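Alpha-rhamnosidase (Dictyoglomus thermophilum, PDB 6I60) probably catalyses the hydrolysis of terminal non-reducing alpha-L-rhamnose residues from alpha-L-rhamnosides. Local coordinates at residues G505-A510 with S562-T567; R528-D533 with D546-Y551; R535-E540 with S553-D558; K539-L544 with V593-K598. All blocks are in the same frame, centred on the assembly; numbering follows the deposited sequence.

Interaction 1. Residues G505-A510 with S562-T567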
# COMPACT_ATOMS: atom_id res chain seq x y z
N GLY A 505 -4.00 -11.07 2.98
CA GLY A 505 -4.46 -9.94 2.21
C GLY A 505 -5.97 -9.86 2.13
O GLY A 505 -6.55 -10.03 1.05
N TRP A 506 -6.62 -9.61 3.26
CA TRP A 506 -8.08 -9.53 3.30
C TRP A 506 -8.56 -8.37 2.44
O TRP A 506 -8.10 -7.23 2.58
CB TRP A 506 -8.56 -9.38 4.73
CG TRP A 506 -8.49 -10.65 5.52
CD1 TRP A 506 -7.44 -11.09 6.28
CD2 TRP A 506 -9.52 -11.64 5.64
NE1 TRP A 506 -7.75 -12.30 6.85
CE2 TRP A 506 -9.02 -12.66 6.48
CE3 TRP A 506 -10.81 -11.77 5.12
CZ2 TRP A 506 -9.77 -13.79 6.81
CZ3 TRP A 506 -11.55 -12.89 5.44
CH2 TRP A 506 -11.03 -13.89 6.28
N MET A 507 -9.52 -8.66 1.55
CA MET A 507 -9.95 -7.68 0.56
C MET A 507 -10.74 -6.54 1.19
O MET A 507 -10.67 -5.40 0.72
CB MET A 507 -10.78 -8.36 -0.51
CG MET A 507 -9.97 -9.20 -1.48
SD MET A 507 -9.39 -8.24 -2.88
CE MET A 507 -10.81 -8.35 -3.97
N GLY A 508 -11.50 -6.82 2.25
CA GLY A 508 -12.32 -5.77 2.86
C GLY A 508 -11.48 -4.70 3.53
O GLY A 508 -11.73 -3.50 3.35
N ASP A 509 -10.49 -5.12 4.32
CA ASP A 509 -9.64 -4.15 5.01
C ASP A 509 -8.85 -3.30 4.02
O ASP A 509 -8.62 -2.12 4.27
CB ASP A 509 -8.70 -4.87 5.97
CG ASP A 509 -9.42 -5.86 6.87
OD1 ASP A 509 -10.43 -6.45 6.41
OD2 ASP A 509 -8.99 -6.04 8.03
N ALA A 510 -8.44 -3.89 2.90
CA ALA A 510 -7.68 -3.14 1.91
C ALA A 510 -8.55 -2.14 1.16
O ALA A 510 -8.07 -1.08 0.75
CB ALA A 510 -7.02 -4.10 0.92
N SER A 562 -15.18 -8.31 -1.73
CA SER A 562 -14.79 -8.46 -3.13
C SER A 562 -14.91 -7.17 -3.92
O SER A 562 -14.41 -7.11 -5.05
CB SER A 562 -15.64 -9.54 -3.80
OG SER A 562 -15.39 -10.81 -3.22
N THR A 563 -15.54 -6.13 -3.36
CA THR A 563 -15.63 -4.85 -4.04
C THR A 563 -14.27 -4.17 -4.19
O THR A 563 -14.18 -3.15 -4.88
CB THR A 563 -16.58 -3.92 -3.29
OG1 THR A 563 -16.85 -2.76 -4.09
CG2 THR A 563 -15.96 -3.48 -1.97
N ALA A 564 -13.22 -4.71 -3.57
CA ALA A 564 -11.90 -4.10 -3.64
C ALA A 564 -11.33 -4.11 -5.05
O ALA A 564 -10.43 -3.32 -5.35
CB ALA A 564 -10.94 -4.81 -2.69
N TYR A 565 -11.83 -4.99 -5.93
CA TYR A 565 -11.32 -5.04 -7.29
C TYR A 565 -11.67 -3.76 -8.06
O TYR A 565 -10.78 -3.10 -8.61
CB TYR A 565 -11.86 -6.27 -8.02
CG TYR A 565 -11.08 -6.65 -9.25
CD1 TYR A 565 -9.81 -6.14 -9.48
CD2 TYR A 565 -11.61 -7.53 -10.19
CE1 TYR A 565 -9.09 -6.49 -10.61
CE2 TYR A 565 -10.89 -7.88 -11.32
CZ TYR A 565 -9.63 -7.36 -11.52
OH TYR A 565 -8.92 -7.71 -12.65
N ILE A 566 -12.95 -3.41 -8.10
CA ILE A 566 -13.35 -2.22 -8.84
C ILE A 566 -13.08 -0.95 -8.04
O ILE A 566 -12.80 0.10 -8.63
CB ILE A 566 -14.84 -2.30 -9.23
CG1 ILE A 566 -15.70 -2.50 -7.99
CG2 ILE A 566 -15.08 -3.45 -10.19
CD1 ILE A 566 -16.86 -1.56 -7.93
N THR A 567 -13.15 -1.01 -6.71
CA THR A 567 -12.97 0.19 -5.90
C THR A 567 -11.53 0.69 -5.97
O THR A 567 -11.29 1.86 -6.25
CB THR A 567 -13.37 -0.09 -4.45
OG1 THR A 567 -14.79 -0.26 -4.37
CG2 THR A 567 -12.95 1.06 -3.55
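Met-507 reaches across to Ala-564, and this pair carries most of the contact between residues 505-510 and 562-567. The methionine stands in the first turn of helix 507-512, just after Trp-506 at the N-cap position, and its CA-CB bond is directed at the other segment. CB already lies 4.2 Å from the methyl CB of Ala-564. CG is set anti to the carbonyl carbon (chi1 -74°), and further bends at chi2 and chi3 turn SD and CE back so that both lie alongside the alanine methyl. SD thus comes to 3.8 Å from CB of Ala-564. The terminal CE is equally near that methyl and continues over the backbone, 4.0 Å from the carbonyl O of Ser-562 and 4.0 Å from the amide N of Tyr-565. From the backbone side, O of Met-507 lies 3.5 Å from Ala-564 CB, so the carbonyl and the thioether of the same residue meet the methyl from directions roughly at right angles. Beyond the two segments, Tyr-530 of helix 524-535 and Leu-544 also touch the methionine side chain. The contact joins helix 507-512 to helix 564-576 in a buried part of the six-hairpin glycosidase domain. With no hydrogen bond across it and every touching residue buried, it rests on van der Waals contact and the exclusion of water, without a directional bond to fix the thioether.

Interaction 2. Residues R528-D533 with D546-Y551; sequences RKYLND and DVIPPY
Tyr-530 and Asp-533, one turn apart on helix 524-535, meet Ile-548 and Pro-549 in the long loop that follows, within the six-hairpin (alpha/alpha) barrel domain characteristic of these rhamnosidases. The van der Waals contacts centre on Ile-548. Its CG2 methyl rests 3.4 Å from the carbonyl O of Asp-533 and 3.8 Å from CB of the same aspartate, while its CB lies 4.1 Å from CE1 of Tyr-530. The tyrosine and isoleucine side chains cross at about a right angle. Pro-549, which follows a cis peptide bond, adds its ring at the margin, with CG 4.2 Å from Asp-533 OD2.

The polar part is slighter. With CG anti to the backbone N (chi1 -171°), the Tyr-530 ring swings alongside the loop and receives O of Ile-548 at its edge, in the ring plane. The hydroxyl OH is 3.4 Å from that Ile-548 oxygen, a weak hydrogen bond at best, and Gly-505 O is a rival acceptor for the same proton. A phenylalanine here would probably keep the edge contact but leave both carbonyls without this shared donor.

Lys-529 and Asp-533 form a salt bridge within the helix. The lysine also donates to the carbonyls of Gln-220 and Ser-492, and Arg-226 pairs with OD1 of Asp-533, so both carboxylate oxygens of the aspartate have a cationic partner. In the bridge itself, Lys-529 NZ approaches the syn lone pair of Asp-533 OD2 at 2.9 Å.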
# COMPACT_ATOMS: atom_id res chain seq x y z
N ARG A 528 -1.28 -1.33 -8.36
CA ARG A 528 -1.23 -1.97 -9.67
C ARG A 528 -0.77 -3.42 -9.54
O ARG A 528 -1.28 -4.30 -10.24
CB ARG A 528 -0.31 -1.19 -10.60
CG ARG A 528 -0.99 -0.04 -11.32
CD ARG A 528 0.02 0.81 -12.07
NE ARG A 528 -0.12 0.69 -13.52
CZ ARG A 528 0.83 0.25 -14.33
NH1 ARG A 528 2.01 -0.11 -13.84
NH2 ARG A 528 0.61 0.17 -15.63
N LYS A 529 0.19 -3.68 -8.65
CA LYS A 529 0.61 -5.05 -8.40
C LYS A 529 -0.48 -5.83 -7.69
O LYS A 529 -0.70 -7.01 -7.99
CB LYS A 529 1.90 -5.05 -7.57
CG LYS A 529 2.40 -6.43 -7.19
CD LYS A 529 2.28 -6.67 -5.70
CE LYS A 529 2.91 -7.99 -5.29
NZ LYS A 529 2.08 -8.70 -4.28
N TYR A 530 -1.17 -5.20 -6.74
CA TYR A 530 -2.23 -5.90 -6.01
C TYR A 530 -3.44 -6.14 -6.89
O TYR A 530 -4.12 -7.17 -6.77
CB TYR A 530 -2.62 -5.12 -4.76
CG TYR A 530 -3.55 -5.88 -3.84
CD1 TYR A 530 -3.20 -7.13 -3.35
CD2 TYR A 530 -4.77 -5.35 -3.46
CE1 TYR A 530 -4.04 -7.83 -2.51
CE2 TYR A 530 -5.63 -6.04 -2.62
CZ TYR A 530 -5.26 -7.29 -2.15
OH TYR A 530 -6.10 -7.98 -1.31
N LEU A 531 -3.75 -5.19 -7.79
CA LEU A 531 -4.84 -5.39 -8.73
C LEU A 531 -4.57 -6.59 -9.63
O LEU A 531 -5.50 -7.29 -10.03
CB LEU A 531 -5.05 -4.13 -9.57
CG LEU A 531 -5.98 -3.08 -8.96
CD1 LEU A 531 -6.14 -1.89 -9.90
CD2 LEU A 531 -7.33 -3.69 -8.62
N ASN A 532 -3.30 -6.84 -9.96
CA ASN A 532 -2.96 -8.05 -10.70
C ASN A 532 -3.19 -9.29 -9.84
O ASN A 532 -3.63 -10.33 -10.36
CB ASN A 532 -1.50 -7.99 -11.16
CG ASN A 532 -1.31 -7.09 -12.37
OD1 ASN A 532 -2.25 -6.85 -13.13
ND2 ASN A 532 -0.10 -6.60 -12.55
N ASP A 533 -2.91 -9.20 -8.54
CA ASP A 533 -3.12 -10.34 -7.65
C ASP A 533 -4.59 -10.73 -7.61
O ASP A 533 -4.92 -11.92 -7.58
CB ASP A 533 -2.61 -10.02 -6.25
CG ASP A 533 -1.09 -9.91 -6.19
OD1 ASP A 533 -0.43 -10.25 -7.19
OD2 ASP A 533 -0.57 -9.49 -5.13
N ASP A 546 -11.84 -13.87 -0.40
CA ASP A 546 -11.85 -12.84 0.64
C ASP A 546 -10.43 -12.40 1.01
O ASP A 546 -10.24 -11.28 1.48
CB ASP A 546 -12.60 -13.33 1.87
CG ASP A 546 -14.09 -13.13 1.77
OD1 ASP A 546 -14.52 -12.21 1.03
OD2 ASP A 546 -14.85 -13.88 2.42
N VAL A 547 -9.44 -13.27 0.80
CA VAL A 547 -8.04 -12.90 0.96
C VAL A 547 -7.33 -13.09 -0.37
O VAL A 547 -7.57 -14.07 -1.09
CB VAL A 547 -7.35 -13.71 2.09
CG1 VAL A 547 -8.26 -13.81 3.30
CG2 VAL A 547 -6.94 -15.10 1.63
N ILE A 548 -6.49 -12.12 -0.72
CA ILE A 548 -5.72 -12.15 -1.96
C ILE A 548 -4.28 -11.76 -1.64
O ILE A 548 -4.06 -10.69 -1.05
CB ILE A 548 -6.32 -11.20 -3.02
CG1 ILE A 548 -7.81 -11.47 -3.23
CG2 ILE A 548 -5.57 -11.34 -4.34
CD1 ILE A 548 -8.11 -12.73 -3.99
N PRO A 549 -3.28 -12.58 -1.99
CA PRO A 549 -3.35 -13.88 -2.67
C PRO A 549 -4.07 -14.95 -1.85
O PRO A 549 -4.04 -14.89 -0.62
CB PRO A 549 -1.88 -14.25 -2.88
CG PRO A 549 -1.14 -12.97 -2.77
CD PRO A 549 -1.88 -12.17 -1.76
N PRO A 550 -4.71 -15.91 -2.53
CA PRO A 550 -5.56 -16.89 -1.83
C PRO A 550 -4.77 -18.02 -1.19
O PRO A 550 -4.96 -19.20 -1.50
CB PRO A 550 -6.48 -17.37 -2.96
CG PRO A 550 -5.63 -17.28 -4.18
CD PRO A 550 -4.71 -16.11 -3.99
N TYR A 551 -3.86 -17.67 -0.28
CA TYR A 551 -3.23 -18.68 0.56
C TYR A 551 -4.29 -19.41 1.39
O TYR A 551 -4.19 -20.62 1.61
CB TYR A 551 -2.17 -18.05 1.45
CG TYR A 551 -1.14 -17.24 0.70
CD1 TYR A 551 -0.25 -17.84 -0.17
CD2 TYR A 551 -1.08 -15.86 0.84
CE1 TYR A 551 0.69 -17.10 -0.87
CE2 TYR A 551 -0.15 -15.10 0.15
CZ TYR A 551 0.73 -15.73 -0.70
OH TYR A 551 1.66 -14.99 -1.39

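Interaction 3. Residues R535-E540 with S553-D558; sequences RDAQKE and SIYPGD. With AE3 (2-(2-ethoxyethoxy)ethanol), chain H.
Tyr-555 lies under the aliphatic chain of Lys-539, whose CD sits over one face of the ring, 4.2 Å from its centroid and 28° off the ring normal. This is a CH-pi contact, set toward the CD2 side, where CD2 is 3.7 Å from Lys-539 CD. A bend at chi3 (106°) carries the ammonium group onward, so that NZ is 5.8 Å from the centroid and any cation-pi attraction is weak. At its far end the ring is fixed by a firmer bond: the hydroxyl OH donates to the carbonyl O of Ala-537 at 2.8 Å, in the carbonyl plane and on a lone pair, and that oxygen also lies at the ring edge. Replacing this tyrosine with alanine is likely to leave the Ala-537 carbonyl without its donor and the lysine chain without the ring face beneath it.

Apart from Arg-535, still part of helix 524-535, both segments belong to the irregular connection from that helix to helix 559-562 of the six-hairpin glycosidase domain, and the tyrosine ties its two arms together near the surface. Here a molecule of 2-(2-ethoxyethoxy)ethanol has bound. Lys-539 NZ donates to its ether O3 at 3.1 Å and weakly to O2, while the ligand carbon C6 passes 3.3 Å from the carbonyl O of Tyr-555. At the start of residues 535-540, Arg-535 grips Asp-536 side-on, NE and NH2 both converging on OD2 from the same face of the carboxylate, and Arg-226 pairs with OD1.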
# COMPACT_ATOMS: atom_id res chain seq x y z
N ARG A 535 -6.65 -10.16 -10.07
CA ARG A 535 -6.89 -10.73 -11.39
C ARG A 535 -6.40 -12.17 -11.46
O ARG A 535 -7.01 -13.01 -12.12
CB ARG A 535 -6.22 -9.87 -12.45
CG ARG A 535 -6.51 -10.30 -13.88
CD ARG A 535 -5.32 -10.00 -14.78
NE ARG A 535 -4.09 -10.59 -14.28
CZ ARG A 535 -2.89 -10.02 -14.37
NH1 ARG A 535 -2.77 -8.82 -14.94
NH2 ARG A 535 -1.82 -10.63 -13.89
N ASP A 536 -5.29 -12.47 -10.79
CA ASP A 536 -4.73 -13.82 -10.78
C ASP A 536 -5.50 -14.78 -9.89
O ASP A 536 -5.23 -15.98 -9.92
CB ASP A 536 -3.26 -13.78 -10.32
CG ASP A 536 -2.31 -13.44 -11.46
OD1 ASP A 536 -1.08 -13.56 -11.26
OD2 ASP A 536 -2.78 -13.04 -12.54
N ALA A 537 -6.46 -14.29 -9.10
CA ALA A 537 -7.27 -15.14 -8.25
C ALA A 537 -8.74 -15.13 -8.63
O ALA A 537 -9.55 -15.77 -7.94
CB ALA A 537 -7.11 -14.73 -6.78
N GLN A 538 -9.12 -14.43 -9.69
CA GLN A 538 -10.50 -14.40 -10.13
C GLN A 538 -10.87 -15.74 -10.76
O GLN A 538 -10.20 -16.19 -11.70
CB GLN A 538 -10.72 -13.26 -11.12
CG GLN A 538 -12.19 -12.95 -11.39
CD GLN A 538 -12.37 -11.68 -12.19
OE1 GLN A 538 -11.48 -11.26 -12.92
NE2 GLN A 538 -13.54 -11.06 -12.04
N LYS A 539 -11.92 -16.37 -10.25
CA LYS A 539 -12.37 -17.65 -10.78
C LYS A 539 -13.05 -17.44 -12.14
O LYS A 539 -13.30 -16.32 -12.58
CB LYS A 539 -13.32 -18.33 -9.80
CG LYS A 539 -12.61 -19.05 -8.66
CD LYS A 539 -13.56 -19.96 -7.90
CE LYS A 539 -13.30 -21.42 -8.21
NZ LYS A 539 -14.39 -22.31 -7.71
N GLU A 540 -13.35 -18.56 -12.80
CA GLU A 540 -13.95 -18.50 -14.13
C GLU A 540 -15.35 -17.89 -14.09
O GLU A 540 -15.74 -17.18 -15.03
CB GLU A 540 -14.01 -19.90 -14.75
CG GLU A 540 -12.85 -20.19 -15.70
CD GLU A 540 -11.66 -20.81 -14.99
OE1 GLU A 540 -10.73 -21.28 -15.68
OE2 GLU A 540 -11.64 -20.81 -13.74
N SER A 553 -8.12 -20.25 0.90
CA SER A 553 -9.14 -20.24 -0.15
C SER A 553 -10.50 -19.99 0.49
O SER A 553 -11.06 -20.87 1.14
CB SER A 553 -9.13 -21.56 -0.92
OG SER A 553 -8.26 -21.49 -2.04
N ILE A 554 -11.03 -18.78 0.30
CA ILE A 554 -12.36 -18.42 0.77
C ILE A 554 -13.14 -17.92 -0.44
O ILE A 554 -13.11 -16.74 -0.78
CB ILE A 554 -12.32 -17.38 1.90
CG1 ILE A 554 -11.77 -18.01 3.18
CG2 ILE A 554 -13.72 -16.85 2.18
CD1 ILE A 554 -10.36 -17.60 3.50
N TYR A 555 -13.83 -18.84 -1.11
CA TYR A 555 -14.65 -18.54 -2.26
C TYR A 555 -16.09 -18.99 -2.01
O TYR A 555 -16.31 -20.07 -1.45
CB TYR A 555 -14.13 -19.25 -3.52
CG TYR A 555 -12.83 -18.72 -4.08
CD1 TYR A 555 -11.61 -19.26 -3.69
CD2 TYR A 555 -12.82 -17.69 -5.02
CE1 TYR A 555 -10.42 -18.79 -4.21
CE2 TYR A 555 -11.63 -17.21 -5.54
CZ TYR A 555 -10.44 -17.77 -5.14
OH TYR A 555 -9.25 -17.29 -5.66
N PRO A 556 -17.09 -18.18 -2.39
CA PRO A 556 -16.92 -16.84 -2.96
C PRO A 556 -16.70 -15.78 -1.89
O PRO A 556 -16.71 -16.10 -0.70
CB PRO A 556 -18.23 -16.61 -3.70
CG PRO A 556 -19.23 -17.39 -2.93
CD PRO A 556 -18.50 -18.59 -2.36
N GLY A 557 -16.54 -14.53 -2.31
CA GLY A 557 -16.23 -13.45 -1.39
C GLY A 557 -17.45 -12.66 -0.97
O GLY A 557 -18.46 -12.62 -1.67
N ASP A 558 -17.35 -12.04 0.20
CA ASP A 558 -18.38 -11.12 0.64
C ASP A 558 -18.42 -9.91 -0.28
O ASP A 558 -17.37 -9.42 -0.70
CB ASP A 558 -18.11 -10.68 2.08
CG ASP A 558 -19.29 -9.94 2.71
OD1 ASP A 558 -19.53 -8.77 2.34
OD2 ASP A 558 -19.96 -10.53 3.58
C2 AE3 H . -10.63 -22.44 -5.70
O2 AE3 H . -12.01 -22.65 -5.50
C3 AE3 H . -12.30 -23.84 -4.79
C4 AE3 H . -13.77 -24.16 -4.95
O3 AE3 H . -14.53 -23.00 -4.65
C5 AE3 H . -15.92 -23.25 -4.62
C6 AE3 H . -16.63 -22.04 -4.03
O4 AE3 H . -17.98 -22.38 -3.74

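Interaction 4. Residues K539-L544 with V593-K598; sequences KENGSL and VEFLKK. With AE3 (2-(2-ethoxyethoxy)ethanol), chain H.
Phe-595 points its ring from helix 586-599 into the turn at residues 539-544, with CG anti to the backbone N (chi1 171°). The hydroxyl of Ser-543 stands over one ring face, offset toward the rim, with OG 3.1 Å from CZ. Asn-541 takes a different attitude: its side chain runs beside the phenylalanine in the same direction, the amide and ring planes 49° apart, and ND2 comes 3.9 Å from CE2. Its backbone O lies 3.2 Å from Phe-595 CB.

The loop's course is set by a type I beta turn from Lys-539 to Gly-542, closed by Gly-542 N to Lys-539 O. In an overlapping Asx turn, Asn-541 OD1 accepts from Ser-543 N at 3.1 Å from above the carbonyl plane. Gly-542 has a positive phi (88°), and a CB there would meet both the preceding carbonyl and, about 3.5 Å away, CB of Phe-595. Pro-556 packs against both Ser-543 and the phenylalanine.

No hydrogen bond crosses between the segments. The polar Ser-543 OG and Asn-541 ND2 meet the ring through van der Waals contact, while the hydrogen bonds of the two turns stay internal to the loop.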
# COMPACT_ATOMS: atom_id res chain seq x y z
N LYS A 539 -11.92 -16.37 -10.25
CA LYS A 539 -12.37 -17.65 -10.78
C LYS A 539 -13.05 -17.44 -12.14
O LYS A 539 -13.30 -16.32 -12.58
CB LYS A 539 -13.32 -18.33 -9.80
CG LYS A 539 -12.61 -19.05 -8.66
CD LYS A 539 -13.56 -19.96 -7.90
CE LYS A 539 -13.30 -21.42 -8.21
NZ LYS A 539 -14.39 -22.31 -7.71
N GLU A 540 -13.35 -18.56 -12.80
CA GLU A 540 -13.95 -18.50 -14.13
C GLU A 540 -15.35 -17.89 -14.09
O GLU A 540 -15.74 -17.18 -15.03
CB GLU A 540 -14.01 -19.90 -14.75
CG GLU A 540 -12.85 -20.19 -15.70
CD GLU A 540 -11.66 -20.81 -14.99
OE1 GLU A 540 -10.73 -21.28 -15.68
OE2 GLU A 540 -11.64 -20.81 -13.74
N ASN A 541 -16.10 -18.13 -13.02
CA ASN A 541 -17.43 -17.54 -12.86
C ASN A 541 -17.38 -16.10 -12.38
O ASN A 541 -18.44 -15.53 -12.08
CB ASN A 541 -18.27 -18.39 -11.90
CG ASN A 541 -17.64 -18.49 -10.52
OD1 ASN A 541 -16.54 -17.99 -10.29
ND2 ASN A 541 -18.34 -19.15 -9.61
N GLY A 542 -16.20 -15.50 -12.28
CA GLY A 542 -16.06 -14.14 -11.81
C GLY A 542 -15.91 -13.99 -10.31
O GLY A 542 -15.89 -12.86 -9.82
N SER A 543 -15.81 -15.10 -9.57
CA SER A 543 -15.72 -15.04 -8.12
C SER A 543 -14.34 -14.53 -7.68
O SER A 543 -13.35 -14.61 -8.41
CB SER A 543 -15.98 -16.41 -7.51
OG SER A 543 -17.34 -16.56 -7.14
N LEU A 544 -14.30 -14.01 -6.46
CA LEU A 544 -13.07 -13.52 -5.86
C LEU A 544 -12.96 -14.04 -4.43
O LEU A 544 -13.97 -14.27 -3.76
CB LEU A 544 -13.01 -11.98 -5.86
CG LEU A 544 -12.93 -11.31 -7.23
CD1 LEU A 544 -13.07 -9.80 -7.10
CD2 LEU A 544 -11.63 -11.68 -7.90
N VAL A 593 -19.18 -8.54 -11.59
CA VAL A 593 -20.55 -8.03 -11.54
C VAL A 593 -21.52 -9.07 -12.09
O VAL A 593 -22.64 -9.20 -11.59
CB VAL A 593 -20.64 -6.69 -12.29
CG1 VAL A 593 -22.09 -6.29 -12.52
CG2 VAL A 593 -19.90 -5.61 -11.51
N GLU A 594 -21.09 -9.83 -13.10
CA GLU A 594 -21.92 -10.92 -13.60
C GLU A 594 -22.16 -11.97 -12.52
O GLU A 594 -23.25 -12.53 -12.42
CB GLU A 594 -21.26 -11.56 -14.83
CG GLU A 594 -22.23 -12.15 -15.83
CD GLU A 594 -23.35 -11.18 -16.19
OE1 GLU A 594 -24.52 -11.62 -16.25
OE2 GLU A 594 -23.05 -9.99 -16.41
N PHE A 595 -21.14 -12.24 -11.70
CA PHE A 595 -21.31 -13.20 -10.61
C PHE A 595 -22.23 -12.65 -9.53
O PHE A 595 -23.02 -13.39 -8.94
CB PHE A 595 -19.96 -13.59 -10.02
CG PHE A 595 -20.07 -14.40 -8.76
CD1 PHE A 595 -19.85 -13.83 -7.52
CD2 PHE A 595 -20.41 -15.74 -8.82
CE1 PHE A 595 -19.96 -14.57 -6.36
CE2 PHE A 595 -20.52 -16.49 -7.67
CZ PHE A 595 -20.30 -15.91 -6.44
N LEU A 596 -22.12 -11.35 -9.24
CA LEU A 596 -23.02 -10.74 -8.27
C LEU A 596 -24.46 -10.76 -8.76
O LEU A 596 -25.39 -10.91 -7.96
CB LEU A 596 -22.58 -9.31 -7.96
CG LEU A 596 -22.59 -8.90 -6.49
CD1 LEU A 596 -22.10 -10.04 -5.61
CD2 LEU A 596 -21.73 -7.66 -6.28
N LYS A 597 -24.67 -10.61 -10.07
CA LYS A 597 -26.01 -10.72 -10.63
C LYS A 597 -26.57 -12.12 -10.45
O LYS A 597 -27.79 -12.29 -10.33
CB LYS A 597 -26.00 -10.33 -12.11
CG LYS A 597 -26.03 -8.83 -12.36
CD LYS A 597 -25.67 -8.52 -13.81
CE LYS A 597 -26.48 -9.37 -14.78
NZ LYS A 597 -25.96 -9.26 -16.18
N LYS A 598 -25.70 -13.13 -10.45
CA LYS A 598 -26.16 -14.50 -10.21
C LYS A 598 -26.68 -14.67 -8.79
O LYS A 598 -27.70 -15.34 -8.57
CB LYS A 598 -25.03 -15.49 -10.50
CG LYS A 598 -25.28 -16.90 -10.00
CD LYS A 598 -24.19 -17.86 -10.46
CE LYS A 598 -23.78 -18.81 -9.34
NZ LYS A 598 -23.08 -20.02 -9.87
C2 AE3 H . -10.63 -22.44 -5.70
O2 AE3 H . -12.01 -22.65 -5.50
C3 AE3 H . -12.30 -23.84 -4.79
C4 AE3 H . -13.77 -24.16 -4.95
O3 AE3 H . -14.53 -23.00 -4.65
C5 AE3 H . -15.92 -23.25 -4.62
C6 AE3 H . -16.63 -22.04 -4.03
O4 AE3 H . -17.98 -22.38 -3.74

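In the fold
All four contacts lie in the six-hairpin glycosidase domain. Along the chain, interactions 2 and 3 alternate with each other and fall within the span bracketed by interaction 1; interaction 4 alternates with interactions 1 and 2, shares Lys-539 and Glu-540 with interaction 3, and reaches on to helix 586-599. Centres of interactions 1 and 2, 2 and 3, and 3 and 4 are each about 9 Å apart, and they lie about 12, 12, 21 and 26 Å from the chain's centre. Probable backbone hydrogen bonds join residues 505-507 to 546-548. Interactions 2 and 4 thus set the loop against helices 524-535 and 586-599, interaction 3 ties it to itself, and interaction 1 packs helices flanking it.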